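Long-range contacts in lipase (PDB 3G7N), which is a secreted alkaline triacylglycerol lipase that hydrolyses acylglycerols such as tributyrin and releases free fatty acids: residues 40-45 against 101-106; 34-38 against 109-113. All coordinates share one frame; numbering follows the deposited sequence. Where two conformers were deposited one is given.

In the fold
Both contacts lay helix 97-120 of this alpha/beta-hydrolase fold along the hairpin of strands 32-40 and 45-52, near one end of the central sheet. Contact 1 joins the hairpin turn to the first part of the helix, and contact 2 joins strand 32-40 to its middle; along the chain, contact 1 is nested within the loop that contact 2 closes. Their centres are about 13 Å apart, and they touch directly: Val106 CG1 lies 3.4 Å from Ile38 CG2, and Trp103 CH2 lies 3.6 Å from Ile110 CD1. The Pro102 side chain of contact 1 is about 12 Å from that of the nucleophile Ser132, whereas contact 2 lies away from the catalytic residues.

Contact 1 of 2, residues 40-45 against 101-106; sequences DLVTDT and RPWSAV
Thr45 meets the helix with both branches of its side chain. Its OG1 presses on Pro102 CB at 3.1 Å, the two side chains crossing at about a right angle. A chi1 of -56° sets OG1 anti to the carbonyl carbon and leaves the methyl CG2 anti to the backbone N, running tip to tip into Val106 CG1 at 3.8 Å. Thr43 sets CB and OG1 against CA and CB of Pro102. Its CG2 lies over one face of the Arg101 guanidinium, displaced toward the rim and 3.8 Å from NH1; the arginine chain, extended from CG to NE, brings the group to the turn. Beyond these, the Asp40 carboxylate rests on the Ala105 methyl, with CG 3.7 Å from CB.

No hydrogen bond crosses the interface; the threonine hydroxyls and Asp40 OD2 are tied within the turn. Thr45 OG1 donates a short bond to Thr43 OG1 (2.5 Å), and the Thr43 backbone N reaches Asp40 OD2 from above the carboxylate plane, 41° out of it, in an Asx motif. Asp44 and Thr45 together face Asp40 as a G1 beta bulge. The hairpin so shaped links strands 32-40 and 45-52; Thr45 also touches Met62 of strand 57-62, and Trp103 packs onto helix 133-148.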
loop_
_atom_site.group_PDB
_atom_site.type_symbol
_atom_site.label_atom_id
_atom_site.label_comp_id
_atom_site.label_asym_id
_atom_site.label_seq_id
_atom_site.Cartn_x
_atom_site.Cartn_y
_atom_site.Cartn_z
ATOM N N ASP A 40 -7.261 -10.288 -11.197
ATOM C CA ASP A 40 -8.732 -10.397 -11.235
ATOM C C ASP A 40 -9.362 -9.426 -12.247
ATOM O O ASP A 40 -9.296 -8.210 -12.089
ATOM C CB ASP A 40 -9.334 -10.165 -9.836
ATOM C CG ASP A 40 -10.823 -10.491 -9.780
ATOM O OD1 ASP A 40 -11.183 -11.649 -10.067
ATOM O OD2 ASP A 40 -11.624 -9.549 -9.614
ATOM N N LEU A 41 -9.915 -9.997 -13.315
ATOM C CA LEU A 41 -10.384 -9.248 -14.480
ATOM C C LEU A 41 -11.507 -8.281 -14.108
ATOM O O LEU A 41 -11.488 -7.107 -14.488
ATOM C CB LEU A 41 -10.888 -10.229 -15.546
ATOM C CG LEU A 41 -9.892 -11.270 -16.069
ATOM C CD1 LEU A 41 -10.566 -12.623 -16.275
ATOM C CD2 LEU A 41 -9.269 -10.787 -17.368
ATOM N N VAL A 42 -12.478 -8.791 -13.363
ATOM C CA VAL A 42 -13.727 -8.077 -13.092
ATOM C C VAL A 42 -13.509 -6.877 -12.182
ATOM O O VAL A 42 -14.013 -5.778 -12.463
ATOM C CB VAL A 42 -14.788 -9.018 -12.480
ATOM C CG1 VAL A 42 -15.257 -10.014 -13.519
ATOM C CG2 VAL A 42 -14.222 -9.754 -11.281
ATOM N N THR A 43 -12.612 -7.045 -11.208
ATOM C CA THR A 43 -12.213 -5.952 -10.331
ATOM C C THR A 43 -10.956 -5.242 -10.850
ATOM O O THR A 43 -10.541 -4.215 -10.301
ATOM C CB THR A 43 -12.009 -6.454 -8.880
ATOM O OG1 THR A 43 -10.900 -7.362 -8.835
ATOM C CG2 THR A 43 -13.251 -7.188 -8.382
ATOM N N ASP A 44 -10.465 -5.698 -12.001
ATOM C CA ASP A 44 -9.222 -5.197 -12.580
ATOM C C ASP A 44 -8.101 -5.120 -11.531
ATOM O O ASP A 44 -7.306 -4.183 -11.540
ATOM C CB ASP A 44 -9.447 -3.830 -13.238
ATOM C CG ASP A 44 -8.286 -3.401 -14.120
ATOM O OD1 ASP A 44 -7.643 -4.281 -14.737
ATOM O OD2 ASP A 44 -7.975 -2.188 -14.137
ATOM N N THR A 45 -8.016 -6.144 -10.679
ATOM C CA THR A 45 -7.000 -6.210 -9.608
ATOM C C THR A 45 -5.783 -6.942 -10.143
ATOM O O THR A 45 -5.913 -8.030 -10.693
ATOM C CB THR A 45 -7.513 -7.004 -8.380
ATOM O OG1 THR A 45 -8.738 -6.429 -7.902
ATOM C CG2 THR A 45 -6.474 -6.973 -7.247
ATOM N N ARG A 101 -13.815 -5.572 -1.903
ATOM C CA ARG A 101 -14.159 -6.475 -2.988
ATOM C C ARG A 101 -12.945 -6.931 -3.810
ATOM O O ARG A 101 -12.730 -8.136 -3.972
ATOM C CB ARG A 101 -15.264 -5.894 -3.879
ATOM C CG ARG A 101 -15.743 -6.845 -4.955
ATOM C CD ARG A 101 -17.169 -6.478 -5.398
ATOM N NE ARG A 101 -17.549 -7.197 -6.613
ATOM C CZ ARG A 101 -17.274 -6.776 -7.843
ATOM N NH1 ARG A 101 -16.703 -5.594 -8.027
ATOM N NH2 ARG A 101 -17.645 -7.498 -8.893
ATOM N N PRO A 102 -12.159 -5.985 -4.351
ATOM C CA PRO A 102 -10.970 -6.433 -5.095
ATOM C C PRO A 102 -9.977 -7.201 -4.222
ATOM O O PRO A 102 -9.441 -8.199 -4.670
ATOM C CB PRO A 102 -10.361 -5.130 -5.630
ATOM C CG PRO A 102 -10.997 -4.018 -4.820
ATOM C CD PRO A 102 -12.387 -4.540 -4.500
ATOM N N TRP A 103 -9.737 -6.758 -2.989
ATOM C CA TRP A 103 -8.803 -7.532 -2.152
ATOM C C TRP A 103 -9.308 -8.960 -1.927
ATOM O O TRP A 103 -8.562 -9.928 -2.046
ATOM C CB TRP A 103 -8.535 -6.855 -0.812
ATOM C CG TRP A 103 -7.570 -7.642 0.006
ATOM C CD1 TRP A 103 -7.886 -8.540 1.004
ATOM C CD2 TRP A 103 -6.191 -7.871 -0.312
ATOM N NE1 TRP A 103 -6.774 -9.276 1.345
ATOM C CE2 TRP A 103 -5.711 -8.847 0.587
ATOM C CE3 TRP A 103 -5.289 -7.289 -1.227
ATOM C CZ2 TRP A 103 -4.405 -9.324 0.540
ATOM C CZ3 TRP A 103 -3.976 -7.725 -1.239
ATOM C CH2 TRP A 103 -3.540 -8.724 -0.337
ATOM N N SER A 104 -10.591 -9.103 -1.593
ATOM C CA SER A 104 -11.135 -10.414 -1.274
ATOM C C SER A 104 -11.074 -11.349 -2.470
ATOM O O SER A 104 -10.908 -12.556 -2.301
ATOM C CB SER A 104 -12.571 -10.276 -0.761
ATOM O OG SER A 104 -13.444 -9.901 -1.805
ATOM N N ALA A 105 -11.083 -10.788 -3.668
ATOM C CA ALA A 105 -10.961 -11.586 -4.891
ATOM C C ALA A 105 -9.600 -12.275 -4.993
ATOM O O ALA A 105 -9.508 -13.357 -5.573
ATOM C CB ALA A 105 -11.226 -10.745 -6.128
ATOM N N VAL A 106 -8.547 -11.622 -4.490
ATOM C CA VAL A 106 -7.174 -12.114 -4.656
ATOM C C VAL A 106 -6.562 -12.614 -3.364
ATOM O O VAL A 106 -5.482 -13.215 -3.387
ATOM C CB VAL A 106 -6.247 -11.046 -5.289
ATOM C CG1 VAL A 106 -6.713 -10.689 -6.707
ATOM C CG2 VAL A 106 -6.165 -9.791 -4.410
#

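Contact 2 of 2, residues 34-38 against 109-113; sequences IVKRI and TIITE. Unlike the reference sequence in segment 34-38: Val35 (reference Ala).
Between Ile38 CD1 and Ile110 CG1 the distance is 3.6 Å, and the same CD1 lies 3.8 Å from Thr109 CG2; this is the tightly packed end of the contact. With CG1 placed anti to the carbonyl carbon (chi1 -56°), the isoleucine arm leans toward the helix, crossing Ile110 at about a right angle and sliding past Thr109 in the reverse sense. Thr109 CG2 also touches Lys36 CE at 3.9 Å, these two side chains crossing at about a right angle. Ile38 and Ile110 are buried here, and the contacts are made by carbon atoms; Ile110 continues inward onto Val60 and Met62 of strand 57-62.

The segments run antiparallel, at 176°, with axes 9.9 Å apart, as helix 97-120 lies along a strand near the end of the alpha/beta-hydrolase sheet. Strand 34-38 is not regular here: Val35 and Lys36 both face Val49 of strand 45-52 in a classic beta bulge.

Toward the bulge lies the solvent side, where Val35, Lys36 and Glu113 are partly exposed and only aliphatic parts pack closely. Glu113, bent at chi2 (66°), folds its CG onto Lys36 CB at 3.7 Å, but the charged ends do not pair, since Lys36 NZ stays 5.4 Å from Glu113 OE1. With Glu113 cut back to an alanine, Lys36 CB loses the CG that lies on it, and the lysine would probably be left without its nearby opposite charge. The other carboxylate oxygen, OE2, hydrogen-bonds a bound di(hydroxyethyl)ether, probably from the crystallisation liquor. Val35, where the reference sequence has alanine, also reaches Leu117, one turn further along the helix.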
loop_
_atom_site.group_PDB
_atom_site.type_symbol
_atom_site.label_atom_id
_atom_site.label_comp_id
_atom_site.label_asym_id
_atom_site.label_seq_id
_atom_site.Cartn_x
_atom_site.Cartn_y
_atom_site.Cartn_z
ATOM N N ILE A 34 9.714 -12.248 -9.283
ATOM C CA ILE A 34 8.267 -12.417 -9.249
ATOM C C ILE A 34 7.918 -13.870 -9.493
ATOM O O ILE A 34 8.223 -14.396 -10.569
ATOM C CB ILE A 34 7.550 -11.496 -10.287
ATOM C CG1 ILE A 34 7.839 -10.010 -9.998
ATOM C CG2 ILE A 34 6.030 -11.751 -10.265
ATOM C CD1 ILE A 34 7.649 -9.075 -11.215
ATOM N N VAL A 35 7.278 -14.510 -8.523
ATOM C CA VAL A 35 6.964 -15.936 -8.611
ATOM C C VAL A 35 5.514 -16.188 -8.985
ATOM O O VAL A 35 5.180 -17.264 -9.502
ATOM C CB VAL A 35 7.262 -16.640 -7.309
ATOM C CG1 VAL A 35 8.723 -16.533 -6.964
ATOM C CG2 VAL A 35 6.481 -16.043 -6.244
ATOM N N LYS A 36 4.642 -15.215 -8.765
ATOM C CA LYS A 36 3.217 -15.410 -9.042
ATOM C C LYS A 36 2.598 -14.092 -9.466
ATOM O O LYS A 36 2.826 -13.058 -8.827
ATOM C CB LYS A 36 2.527 -15.931 -7.770
ATOM C CG LYS A 36 1.041 -16.165 -7.858
ATOM C CD LYS A 36 0.776 -17.441 -8.583
ATOM C CE LYS A 36 -0.594 -18.021 -8.242
ATOM N NZ LYS A 36 -0.746 -19.280 -9.020
ATOM N N ARG A 37 1.867 -14.107 -10.575
ATOM C CA ARG A 37 1.205 -12.893 -11.053
ATOM C C ARG A 37 -0.276 -12.962 -10.760
ATOM O O ARG A 37 -0.936 -13.927 -11.136
ATOM C CB ARG A 37 1.506 -12.698 -12.540
ATOM C CG ARG A 37 3.034 -12.649 -12.789
ATOM C CD ARG A 37 3.428 -12.612 -14.258
ATOM N NE ARG A 37 3.340 -11.266 -14.804
ATOM C CZ ARG A 37 4.315 -10.361 -14.709
ATOM N NH1 ARG A 37 5.478 -10.691 -14.168
ATOM N NH2 ARG A 37 4.166 -9.181 -15.283
ATOM N N ILE A 38 -0.721 -12.013 -9.936
ATOM C CA ILE A 38 -2.073 -11.917 -9.385
ATOM C C ILE A 38 -2.974 -11.120 -10.341
ATOM O O ILE A 38 -2.599 -10.045 -10.808
ATOM C CB ILE A 38 -2.035 -11.161 -8.031
ATOM C CG1 ILE A 38 -1.064 -11.831 -7.046
ATOM C CG2 ILE A 38 -3.442 -11.042 -7.447
ATOM C CD1 ILE A 38 -1.437 -13.265 -6.663
ATOM N N THR A 109 -5.438 -16.431 -3.002
ATOM C CA THR A 109 -4.322 -16.681 -3.900
ATOM C C THR A 109 -3.022 -16.109 -3.341
ATOM O O THR A 109 -1.993 -16.780 -3.348
ATOM C CB THR A 109 -4.604 -16.099 -5.285
ATOM O OG1 THR A 109 -5.812 -16.680 -5.797
ATOM C CG2 THR A 109 -3.471 -16.418 -6.245
ATOM N N ILE A 110 -3.068 -14.881 -2.839
ATOM C CA ILE A 110 -1.880 -14.241 -2.296
ATOM C C ILE A 110 -1.419 -14.953 -1.021
ATOM O O ILE A 110 -0.231 -15.267 -0.894
ATOM C CB ILE A 110 -2.150 -12.750 -2.037
ATOM C CG1 ILE A 110 -2.294 -12.021 -3.371
ATOM C CG2 ILE A 110 -1.034 -12.150 -1.218
ATOM C CD1 ILE A 110 -2.779 -10.583 -3.274
ATOM N N ILE A 111 -2.326 -15.212 -0.078
ATOM C CA ILE A 111 -1.943 -15.907 1.144
ATOM C C ILE A 111 -1.311 -17.277 0.840
ATOM O O ILE A 111 -0.308 -17.654 1.437
ATOM C CB ILE A 111 -3.146 -16.053 2.120
ATOM C CG1 ILE A 111 -3.679 -14.675 2.535
ATOM C CG2 ILE A 111 -2.743 -16.853 3.344
ATOM C CD1 ILE A 111 -2.670 -13.762 3.198
ATOM N N THR A 112 -1.890 -18.000 -0.103
ATOM C CA THR A 112 -1.358 -19.310 -0.483
ATOM C C THR A 112 0.065 -19.218 -1.022
ATOM O O THR A 112 0.939 -19.991 -0.640
ATOM C CB THR A 112 -2.274 -19.995 -1.514
ATOM O OG1 THR A 112 -3.545 -20.255 -0.902
ATOM C CG2 THR A 112 -1.687 -21.330 -1.971
ATOM N N GLU A 113 0.329 -18.230 -1.866
ATOM C CA GLU A 113 1.662 -18.082 -2.434
ATOM C C GLU A 113 2.649 -17.603 -1.381
ATOM O O GLU A 113 3.778 -18.108 -1.307
ATOM C CB GLU A 113 1.648 -17.130 -3.633
ATOM C CG GLU A 113 3.027 -16.882 -4.227
ATOM C CD GLU A 113 3.667 -18.116 -4.862
ATOM O OE1 GLU A 113 2.980 -19.145 -5.049
ATOM O OE2 GLU A 113 4.821 -18.002 -5.324
#